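Local atomic coordinates of high-affinity zinc uptake system protein znuA (Streptococcus suis, PDB entry 3MFQ), a protein that binds zinc and probably, as the solute-binding component of an ABC-type metal uptake system, hands metal ions to the membrane transporter. Residues 65-68 against 69-72; 146-149 against 150-153; 205-208 against 209-212; 274-277 against 278-282. One frame throughout, in Å; residues are numbered along the deposited sequence.

Interaction 1 of 4, residues 65-68 against 69-72; sequences HFEG and KMVE
His65 and Glu67 meet Val71 and Met70 in a local contact round a loop, where the chain leaving strand 58-61 turns into helix 71-77. Two apolar touches carry it. In the first, Val71 sets its CG1 methyl over a face of the His65 imidazole, a CH-pi contact in which CG1 lies 4.2 Å from the His65 ring centroid. The methyl is displaced toward the rim on the ND1 side, and ND1 is the ring atom nearest to it. Val71 reaches the ring with CG1 because that branch stands anti to its own carbonyl carbon (chi1 -60°).

The second touch is made by the methyl end of Met70, whose CE comes to 3.5 Å from CG of Glu67, the two chains crossing at about a right angle. The thioether is extended as far as SD and then bends at chi3 (-63°), which turns CE back onto the aliphatic part of the glutamate. Strand 58-61 belongs to a parallel sheet (order 29-32, 8-11, 58-61, 79-80), and the loop leads from it to helix 71-77, with Met70 at its N-cap position. Gly68, with a positive phi of 64°, takes the backbone through the bend ahead of that cap.

The Glu67 carboxylate leads away from Met70: its OE2 is hydrogen-bonded to Thr12 OG1, in the loop after strand 8-11. Lys69 likewise sends NZ outward to a salt bridge with Asp193. Just before Glu67, Phe66 turns its ring to the metal-site side of the loop and meets His41, a zinc ligand, edge to face.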
loop_
_atom_site.group_PDB
_atom_site.type_symbol
_atom_site.label_atom_id
_atom_site.label_comp_id
_atom_site.label_asym_id
_atom_site.label_seq_id
_atom_site.Cartn_x
_atom_site.Cartn_y
_atom_site.Cartn_z
ATOM N N HIS A 65 -9.661 4.786 6.807
ATOM C CA HIS A 65 -9.257 4.188 8.075
ATOM C C HIS A 65 -7.919 3.462 7.965
ATOM O O HIS A 65 -7.597 2.610 8.794
ATOM C CB HIS A 65 -10.332 3.226 8.588
ATOM C CG HIS A 65 -11.628 3.887 8.938
ATOM N ND1 HIS A 65 -12.014 5.102 8.403
ATOM C CD2 HIS A 65 -12.632 3.504 9.755
ATOM C CE1 HIS A 65 -13.195 5.433 8.884
ATOM N NE2 HIS A 65 -13.598 4.481 9.708
ATOM N N PHE A 66 -7.142 3.796 6.940
ATOM C CA PHE A 66 -5.823 3.196 6.771
ATOM C C PHE A 66 -4.962 3.446 8.007
ATOM O O PHE A 66 -4.435 2.510 8.610
ATOM C CB PHE A 66 -5.138 3.727 5.508
ATOM C CG PHE A 66 -3.722 3.249 5.334
ATOM C CD1 PHE A 66 -3.372 1.942 5.640
ATOM C CD2 PHE A 66 -2.743 4.104 4.855
ATOM C CE1 PHE A 66 -2.069 1.500 5.478
ATOM C CE2 PHE A 66 -1.439 3.668 4.691
ATOM C CZ PHE A 66 -1.103 2.364 5.002
ATOM N N GLU A 67 -4.833 4.715 8.384
ATOM C CA GLU A 67 -4.107 5.082 9.590
ATOM C C GLU A 67 -4.721 4.405 10.813
ATOM O O GLU A 67 -4.061 4.243 11.834
ATOM C CB GLU A 67 -4.075 6.600 9.765
ATOM C CG GLU A 67 -3.101 7.312 8.833
ATOM C CD GLU A 67 -3.687 7.596 7.464
ATOM O OE1 GLU A 67 -4.818 7.145 7.196
ATOM O OE2 GLU A 67 -3.020 8.277 6.658
ATOM N N GLY A 68 -5.988 4.018 10.699
ATOM C CA GLY A 68 -6.638 3.168 11.684
ATOM C C GLY A 68 -6.796 3.725 13.086
ATOM O O GLY A 68 -7.818 3.500 13.734
ATOM N N LYS A 69 -5.789 4.443 13.568
ATOM C CA LYS A 69 -5.825 4.967 14.928
ATOM C C LYS A 69 -5.620 6.478 15.001
ATOM O O LYS A 69 -5.165 7.003 16.015
ATOM C CB LYS A 69 -4.802 4.244 15.808
ATOM C CG LYS A 69 -5.277 2.886 16.308
ATOM C CD LYS A 69 -4.213 2.199 17.147
ATOM C CE LYS A 69 -4.835 1.172 18.082
ATOM N NZ LYS A 69 -5.720 0.221 17.359
ATOM N N MET A 70 -5.968 7.174 13.925
ATOM C CA MET A 70 -5.864 8.628 13.895
ATOM C C MET A 70 -6.982 9.244 13.068
ATOM O O MET A 70 -6.890 10.396 12.650
ATOM C CB MET A 70 -4.505 9.065 13.343
ATOM C CG MET A 70 -3.318 8.579 14.152
ATOM S SD MET A 70 -1.751 9.184 13.504
ATOM C CE MET A 70 -1.735 8.425 11.885
ATOM N N VAL A 71 -8.041 8.478 12.833
ATOM C CA VAL A 71 -9.160 8.982 12.055
ATOM C C VAL A 71 -9.747 10.228 12.706
ATOM O O VAL A 71 -10.047 11.205 12.028
ATOM C CB VAL A 71 -10.258 7.918 11.867
ATOM C CG1 VAL A 71 -9.699 6.713 11.138
ATOM C CG2 VAL A 71 -10.845 7.509 13.209
ATOM N N GLU A 72 -9.892 10.190 14.028
ATOM C CA GLU A 72 -10.457 11.314 14.761
ATOM C C GLU A 72 -9.517 12.493 14.967
ATOM O O GLU A 72 -9.778 13.382 15.777
ATOM C CB GLU A 72 -11.155 10.839 16.036
ATOM C CG GLU A 72 -12.151 11.844 16.591
ATOM C CD GLU A 72 -11.843 12.248 18.017
ATOM O OE1 GLU A 72 -11.406 13.402 18.223
ATOM O OE2 GLU A 72 -12.034 11.415 18.927
#

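Interaction 2 of 4, residues 146-149 against 150-153; sequences DDLH and AWVE
Residues 146-153 form a continuous piece of helix 131-156, joined from one half to the other by i to i+4 backbone bonds; Val152 N gives Leu148 O the shortest of them, at 2.9 Å, while that from Ala150 N to Asp146 O is weak.

Leu148 and Val152 share the buried side. Leu148 CD1 lies 4.1 Å from Val152 CG2, and the same leucine methyl comes within 4.4 Å of Trp151 CE3. CG of Leu148 stands anti to the backbone N (chi1 175°), and the turn at chi2 (57°) brings CD1 forward to the next helical turn. On another side His149 and Glu153 run alongside each other, pointing the same way, with imidazole and carboxylate planes 60° apart. His149 NE2 is 3.8 Å from Glu153 OE2, an approach without a hydrogen bond, and the glutamate's CG also packs near CD2 of the ring.

Farther back Asp146 makes a salt bridge through OD2 with Lys113 of helix 109-123, and Lys271 of helix 266-281 forms a cation-pi contact with the Trp151 indole. The apolar face with polar flanks is that of an amphipathic helix, here the long helix 131-156 packed against helices 109-123 and 266-281.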
loop_
_atom_site.group_PDB
_atom_site.type_symbol
_atom_site.label_atom_id
_atom_site.label_comp_id
_atom_site.label_asym_id
_atom_site.label_seq_id
_atom_site.Cartn_x
_atom_site.Cartn_y
_atom_site.Cartn_z
ATOM N N ASP A 146 1.174 6.249 -15.840
ATOM C CA ASP A 146 0.612 5.630 -17.036
ATOM C C ASP A 146 1.563 4.575 -17.597
ATOM O O ASP A 146 1.186 3.418 -17.787
ATOM C CB ASP A 146 0.326 6.686 -18.106
ATOM C CG ASP A 146 -0.702 7.704 -17.661
ATOM O OD1 ASP A 146 -0.737 8.811 -18.236
ATOM O OD2 ASP A 146 -1.477 7.400 -16.732
ATOM N N ASP A 147 2.797 4.990 -17.865
ATOM C CA ASP A 147 3.826 4.088 -18.367
ATOM C C ASP A 147 3.988 2.903 -17.424
ATOM O O ASP A 147 4.166 1.767 -17.862
ATOM C CB ASP A 147 5.159 4.826 -18.510
ATOM C CG ASP A 147 5.055 6.054 -19.397
ATOM O OD1 ASP A 147 5.984 6.888 -19.366
ATOM O OD2 ASP A 147 4.047 6.190 -20.122
ATOM N N LEU A 148 3.922 3.182 -16.126
ATOM C CA LEU A 148 4.053 2.152 -15.103
ATOM C C LEU A 148 3.002 1.057 -15.256
ATOM O O LEU A 148 3.318 -0.130 -15.181
ATOM C CB LEU A 148 3.961 2.774 -13.709
ATOM C CG LEU A 148 3.955 1.791 -12.536
ATOM C CD1 LEU A 148 5.195 0.911 -12.560
ATOM C CD2 LEU A 148 3.841 2.529 -11.208
ATOM N N HIS A 149 1.752 1.458 -15.468
ATOM C CA HIS A 149 0.664 0.500 -15.608
ATOM C C HIS A 149 0.919 -0.444 -16.776
ATOM O O HIS A 149 0.623 -1.636 -16.700
ATOM C CB HIS A 149 -0.675 1.214 -15.787
ATOM C CG HIS A 149 -1.853 0.288 -15.809
ATOM N ND1 HIS A 149 -2.634 0.050 -14.698
ATOM C CD2 HIS A 149 -2.379 -0.463 -16.805
ATOM C CE1 HIS A 149 -3.592 -0.805 -15.009
ATOM N NE2 HIS A 149 -3.459 -1.132 -16.282
ATOM N N ALA A 150 1.473 0.096 -17.857
ATOM C CA ALA A 150 1.802 -0.709 -19.026
ATOM C C ALA A 150 2.944 -1.667 -18.708
ATOM O O ALA A 150 2.978 -2.792 -19.203
ATOM C CB ALA A 150 2.165 0.184 -20.198
ATOM N N TRP A 151 3.875 -1.212 -17.877
ATOM C CA TRP A 151 5.024 -2.018 -17.484
ATOM C C TRP A 151 4.586 -3.228 -16.674
ATOM O O TRP A 151 5.022 -4.350 -16.930
ATOM C CB TRP A 151 6.002 -1.173 -16.669
ATOM C CG TRP A 151 7.256 -1.894 -16.269
ATOM C CD1 TRP A 151 8.431 -1.940 -16.962
ATOM C CD2 TRP A 151 7.464 -2.661 -15.078
ATOM N NE1 TRP A 151 9.355 -2.690 -16.279
ATOM C CE2 TRP A 151 8.786 -3.146 -15.119
ATOM C CE3 TRP A 151 6.660 -2.988 -13.982
ATOM C CZ2 TRP A 151 9.323 -3.939 -14.108
ATOM C CZ3 TRP A 151 7.194 -3.774 -12.979
ATOM C CH2 TRP A 151 8.511 -4.241 -13.049
ATOM N N VAL A 152 3.724 -2.992 -15.690
ATOM C CA VAL A 152 3.230 -4.059 -14.828
ATOM C C VAL A 152 2.500 -5.114 -15.645
ATOM O O VAL A 152 2.709 -6.312 -15.460
ATOM C CB VAL A 152 2.272 -3.519 -13.754
ATOM C CG1 VAL A 152 1.768 -4.653 -12.883
ATOM C CG2 VAL A 152 2.964 -2.462 -12.914
ATOM N N GLU A 153 1.642 -4.654 -16.550
ATOM C CA GLU A 153 0.895 -5.543 -17.431
ATOM C C GLU A 153 1.818 -6.461 -18.225
ATOM O O GLU A 153 1.722 -7.683 -18.130
ATOM C CB GLU A 153 0.013 -4.735 -18.387
ATOM C CG GLU A 153 -1.253 -4.168 -17.756
ATOM C CD GLU A 153 -2.310 -5.232 -17.498
ATOM O OE1 GLU A 153 -2.020 -6.432 -17.700
ATOM O OE2 GLU A 153 -3.436 -4.867 -17.092
#

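Interaction 3 of 4, residues 205-208 against 209-212; sequences VNLI and IDHN
A Schellman motif closes helix 198-211 at its C-terminal end, and His211, in the last turn, fastens its side chain to the carbonyl of Leu207. Leu207 O takes two bonds from that one residue. The imidazole gives the shorter, ND1 to Leu207 O at 3.0 Å, fairly straight with an N-H...O angle of 164°. It reaches a lone pair in the carbonyl plane, and the oxygen lies almost exactly in the ring plane, so the interaction is made through the ring edge. The second is the ordinary backbone bond from His211 N to Leu207 O, at 3.2 Å. With CG anti to the carbonyl carbon (chi1 -62°), the ring is directed back along the helix, and since a carbonyl can only accept, ND1 carries the proton in its bond.

Asn212 leaves helical geometry with a positive phi of 56°, and its N makes a weak bond to Ile209 O. One turn earlier, the bonds of Ile209 N to Val205 O and Asp210 N to Asn206 O continue the regular helix. Beside them Val205 CG1 and Ile209 CG1 are in van der Waals contact at 4.2 Å.

Val205, Ile208 and Ile209 turn to helix 225-235, where Leu230, Ala233 and Val234 receive them. His211 meets the ring of Tyr165, the first residue of strand 165-167, while Asn206 OD1 is hydrogen-bonded to Lys237 beyond the end of helix 225-235.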
loop_
_atom_site.group_PDB
_atom_site.type_symbol
_atom_site.label_atom_id
_atom_site.label_comp_id
_atom_site.label_asym_id
_atom_site.label_seq_id
_atom_site.Cartn_x
_atom_site.Cartn_y
_atom_site.Cartn_z
ATOM N N VAL A 205 -4.358 -22.579 3.968
ATOM C CA VAL A 205 -3.669 -23.826 3.677
ATOM C C VAL A 205 -4.442 -24.620 2.636
ATOM O O VAL A 205 -3.897 -25.000 1.603
ATOM C CB VAL A 205 -3.506 -24.685 4.935
ATOM C CG1 VAL A 205 -2.873 -26.020 4.580
ATOM C CG2 VAL A 205 -2.674 -23.951 5.967
ATOM N N ASN A 206 -5.718 -24.862 2.912
ATOM C CA ASN A 206 -6.572 -25.592 1.982
ATOM C C ASN A 206 -6.613 -24.926 0.613
ATOM O O ASN A 206 -6.692 -25.599 -0.411
ATOM C CB ASN A 206 -7.987 -25.719 2.540
ATOM C CG ASN A 206 -8.030 -26.487 3.845
ATOM O OD1 ASN A 206 -7.039 -27.091 4.255
ATOM N ND2 ASN A 206 -9.181 -26.469 4.506
ATOM N N LEU A 207 -6.561 -23.599 0.600
ATOM C CA LEU A 207 -6.552 -22.858 -0.655
ATOM C C LEU A 207 -5.261 -23.103 -1.426
ATOM O O LEU A 207 -5.275 -23.245 -2.648
ATOM C CB LEU A 207 -6.757 -21.362 -0.401
ATOM C CG LEU A 207 -8.177 -20.823 -0.608
ATOM C CD1 LEU A 207 -9.144 -21.935 -0.985
ATOM C CD2 LEU A 207 -8.669 -20.077 0.623
ATOM N N ILE A 208 -4.146 -23.151 -0.707
ATOM C CA ILE A 208 -2.859 -23.443 -1.321
ATOM C C ILE A 208 -2.878 -24.832 -1.942
ATOM O O ILE A 208 -2.410 -25.031 -3.063
ATOM C CB ILE A 208 -1.722 -23.375 -0.294
ATOM C CG1 ILE A 208 -1.634 -21.973 0.306
ATOM C CG2 ILE A 208 -0.403 -23.767 -0.934
ATOM C CD1 ILE A 208 -0.547 -21.826 1.341
ATOM N N ILE A 209 -3.431 -25.788 -1.204
ATOM C CA ILE A 209 -3.500 -27.171 -1.655
ATOM C C ILE A 209 -4.404 -27.306 -2.871
ATOM O O ILE A 209 -4.067 -27.992 -3.834
ATOM C CB ILE A 209 -4.035 -28.095 -0.547
ATOM C CG1 ILE A 209 -3.333 -27.803 0.781
ATOM C CG2 ILE A 209 -3.864 -29.552 -0.942
ATOM C CD1 ILE A 209 -1.844 -28.045 0.755
ATOM N N ASP A 210 -5.557 -26.650 -2.819
ATOM C CA ASP A 210 -6.523 -26.718 -3.905
ATOM C C ASP A 210 -5.906 -26.277 -5.227
ATOM O O ASP A 210 -6.164 -26.876 -6.272
ATOM C CB ASP A 210 -7.750 -25.857 -3.586
ATOM C CG ASP A 210 -8.603 -26.441 -2.472
ATOM O OD1 ASP A 210 -8.568 -27.674 -2.269
ATOM O OD2 ASP A 210 -9.314 -25.662 -1.800
ATOM N N HIS A 211 -5.082 -25.235 -5.171
ATOM C CA HIS A 211 -4.537 -24.619 -6.376
ATOM C C HIS A 211 -3.070 -24.957 -6.614
ATOM O O HIS A 211 -2.457 -24.440 -7.546
ATOM C CB HIS A 211 -4.715 -23.102 -6.319
ATOM C CG HIS A 211 -6.144 -22.666 -6.251
ATOM N ND1 HIS A 211 -6.843 -22.590 -5.065
ATOM C CD2 HIS A 211 -7.007 -22.288 -7.222
ATOM C CE1 HIS A 211 -8.076 -22.182 -5.309
ATOM N NE2 HIS A 211 -8.200 -21.991 -6.610
ATOM N N ASN A 212 -2.514 -25.818 -5.769
ATOM C CA ASN A 212 -1.133 -26.252 -5.928
ATOM C C ASN A 212 -0.165 -25.077 -5.968
ATOM O O ASN A 212 0.656 -24.968 -6.876
ATOM C CB ASN A 212 -0.984 -27.090 -7.199
ATOM C CG ASN A 212 -1.955 -28.252 -7.252
ATOM O OD1 ASN A 212 -2.179 -28.841 -8.310
ATOM N ND2 ASN A 212 -2.542 -28.586 -6.110
#

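Interaction 4 of 4, residues 274-277 against 278-282; sequences VKLM and VKYLK
Leu276 lays a methyl against the ring of Tyr280, CD1 to CE2 at 3.9 Å, at the apolar centre of the last turns of helix 266-281. A trans first torsion (chi1 -170°) followed by a kink at chi2 swings the Leu276 CD1 branch toward Tyr280. The same ring presents its edge to the backbone, with Leu276 O close to the ring plane and nearest to CD2. Next round the helix, Met277 and Leu281 touch through the base of the methionine, CB to Leu281 CD1 at 4.1 Å. The rest of Met277, extended beyond CG, leads away from that leucine. A third i to i+4 pair, Val274 CG1 and Val278 CG1, stands at 4.3 Å.

Beneath these side chains Val278 N bonds to Val274 O and Lys279 N to Lys275 O, both at 3.1 Å. The pattern then changes: Tyr280 N makes a weak, bent bond to Met277 O, 3.3 Å with an N-H...O angle of 129°, where the backbone of Tyr280 is departing from regular helical angles. Exposed Lys275 and Lys279 line the polar edge of this amphipathic C-terminal helix, with Tyr280 OH weakly hydrogen-bonded to Lys249.

On its apolar sides, Val274 packs on Trp151, Val152, Glu155 and Leu156 of helix 131-156, Leu276 and Tyr280 rest on Val244 of strand 242-244, and Leu276 and Leu281 share Phe217 of strand 215-217.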
loop_
_atom_site.group_PDB
_atom_site.type_symbol
_atom_site.label_atom_id
_atom_site.label_comp_id
_atom_site.label_asym_id
_atom_site.label_seq_id
_atom_site.Cartn_x
_atom_site.Cartn_y
_atom_site.Cartn_z
ATOM N N VAL A 274 6.365 -6.302 -8.253
ATOM C CA VAL A 274 6.032 -7.037 -9.467
ATOM C C VAL A 274 7.107 -8.047 -9.870
ATOM O O VAL A 274 6.808 -9.222 -10.068
ATOM C CB VAL A 274 5.767 -6.082 -10.639
ATOM C CG1 VAL A 274 5.741 -6.845 -11.944
ATOM C CG2 VAL A 274 4.460 -5.339 -10.423
ATOM N N LYS A 275 8.350 -7.591 -9.995
ATOM C CA LYS A 275 9.451 -8.482 -10.353
ATOM C C LYS A 275 9.509 -9.673 -9.404
ATOM O O LYS A 275 9.765 -10.803 -9.817
ATOM C CB LYS A 275 10.793 -7.744 -10.327
ATOM C CG LYS A 275 10.996 -6.721 -11.436
ATOM C CD LYS A 275 12.443 -6.233 -11.462
ATOM C CE LYS A 275 12.650 -5.116 -12.478
ATOM N NZ LYS A 275 14.083 -4.713 -12.578
ATOM N N LEU A 276 9.269 -9.408 -8.126
ATOM C CA LEU A 276 9.345 -10.437 -7.100
ATOM C C LEU A 276 8.324 -11.534 -7.361
ATOM O O LEU A 276 8.621 -12.721 -7.231
ATOM C CB LEU A 276 9.115 -9.821 -5.719
ATOM C CG LEU A 276 9.400 -10.710 -4.509
ATOM C CD1 LEU A 276 10.847 -11.167 -4.520
ATOM C CD2 LEU A 276 9.085 -9.975 -3.220
ATOM N N MET A 277 7.118 -11.129 -7.735
ATOM C CA MET A 277 6.042 -12.075 -7.987
ATOM C C MET A 277 6.346 -12.957 -9.191
ATOM O O MET A 277 6.154 -14.172 -9.147
ATOM C CB MET A 277 4.726 -11.332 -8.205
ATOM C CG MET A 277 4.328 -10.437 -7.050
ATOM S SD MET A 277 2.777 -9.577 -7.351
ATOM C CE MET A 277 2.649 -8.588 -5.867
ATOM N N VAL A 278 6.820 -12.344 -10.269
ATOM C CA VAL A 278 7.080 -13.087 -11.494
ATOM C C VAL A 278 8.159 -14.135 -11.270
ATOM O O VAL A 278 8.070 -15.241 -11.792
ATOM C CB VAL A 278 7.486 -12.162 -12.662
ATOM C CG1 VAL A 278 6.542 -10.971 -12.745
ATOM C CG2 VAL A 278 8.921 -11.695 -12.507
ATOM N N LYS A 279 9.168 -13.789 -10.476
ATOM C CA LYS A 279 10.300 -14.679 -10.258
ATOM C C LYS A 279 9.877 -15.987 -9.606
ATOM O O LYS A 279 10.379 -17.054 -9.958
ATOM C CB LYS A 279 11.375 -13.999 -9.411
ATOM C CG LYS A 279 12.562 -14.896 -9.111
ATOM C CD LYS A 279 13.699 -14.129 -8.462
ATOM C CE LYS A 279 14.917 -15.021 -8.254
ATOM N NZ LYS A 279 16.098 -14.269 -7.744
ATOM N N TYR A 280 8.945 -15.905 -8.663
ATOM C CA TYR A 280 8.542 -17.079 -7.899
ATOM C C TYR A 280 7.186 -17.641 -8.313
ATOM O O TYR A 280 6.693 -18.590 -7.705
ATOM C CB TYR A 280 8.549 -16.765 -6.404
ATOM C CG TYR A 280 9.926 -16.455 -5.867
ATOM C CD1 TYR A 280 10.697 -17.444 -5.270
ATOM C CD2 TYR A 280 10.459 -15.178 -5.965
ATOM C CE1 TYR A 280 11.958 -17.167 -4.781
ATOM C CE2 TYR A 280 11.720 -14.890 -5.480
ATOM C CZ TYR A 280 12.466 -15.889 -4.889
ATOM O OH TYR A 280 13.724 -15.611 -4.402
ATOM N N LEU A 281 6.587 -17.062 -9.347
ATOM C CA LEU A 281 5.272 -17.505 -9.797
ATOM C C LEU A 281 5.275 -17.927 -11.258
ATOM O O LEU A 281 4.454 -18.740 -11.675
ATOM C CB LEU A 281 4.229 -16.410 -9.573
ATOM C CG LEU A 281 3.982 -16.008 -8.118
ATOM C CD1 LEU A 281 2.903 -14.949 -8.050
ATOM C CD2 LEU A 281 3.595 -17.218 -7.291
ATOM N N LYS A 282 6.198 -17.374 -12.036
ATOM C CA LYS A 282 6.274 -17.696 -13.455
ATOM C C LYS A 282 6.887 -19.076 -13.669
ATOM O O LYS A 282 6.476 -20.051 -13.038
ATOM C CB LYS A 282 7.067 -16.631 -14.216
ATOM C CG LYS A 282 8.488 -17.031 -14.584
ATOM C CD LYS A 282 9.373 -17.173 -13.360
ATOM C CE LYS A 282 10.797 -17.530 -13.747
ATOM N NZ LYS A 282 11.429 -16.481 -14.594
#

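How the interactions relate
Along the chain the four contacts come in numerical order, each complete before the next begins. Interactions 2 and 4 alone touch: their centres are 16 Å apart, and helices 131-156 and 266-281 meet there, with Trp151 CZ3 3.6 Å from Val274 CG1 and Val152 CG1 3.7 Å from Val274 CG2. Interaction 3 lies on the same side of the chain's centre as interaction 4, about 8 Å away between nearest atoms. Interaction 1, beside the sheet containing strand 58-61, has its centre 31 to 34 Å from the centres of the others. Helix 131-156, packed against the C-terminal helix, probably joins the two metal-holding lobes, as in other metal-binding proteins of this family.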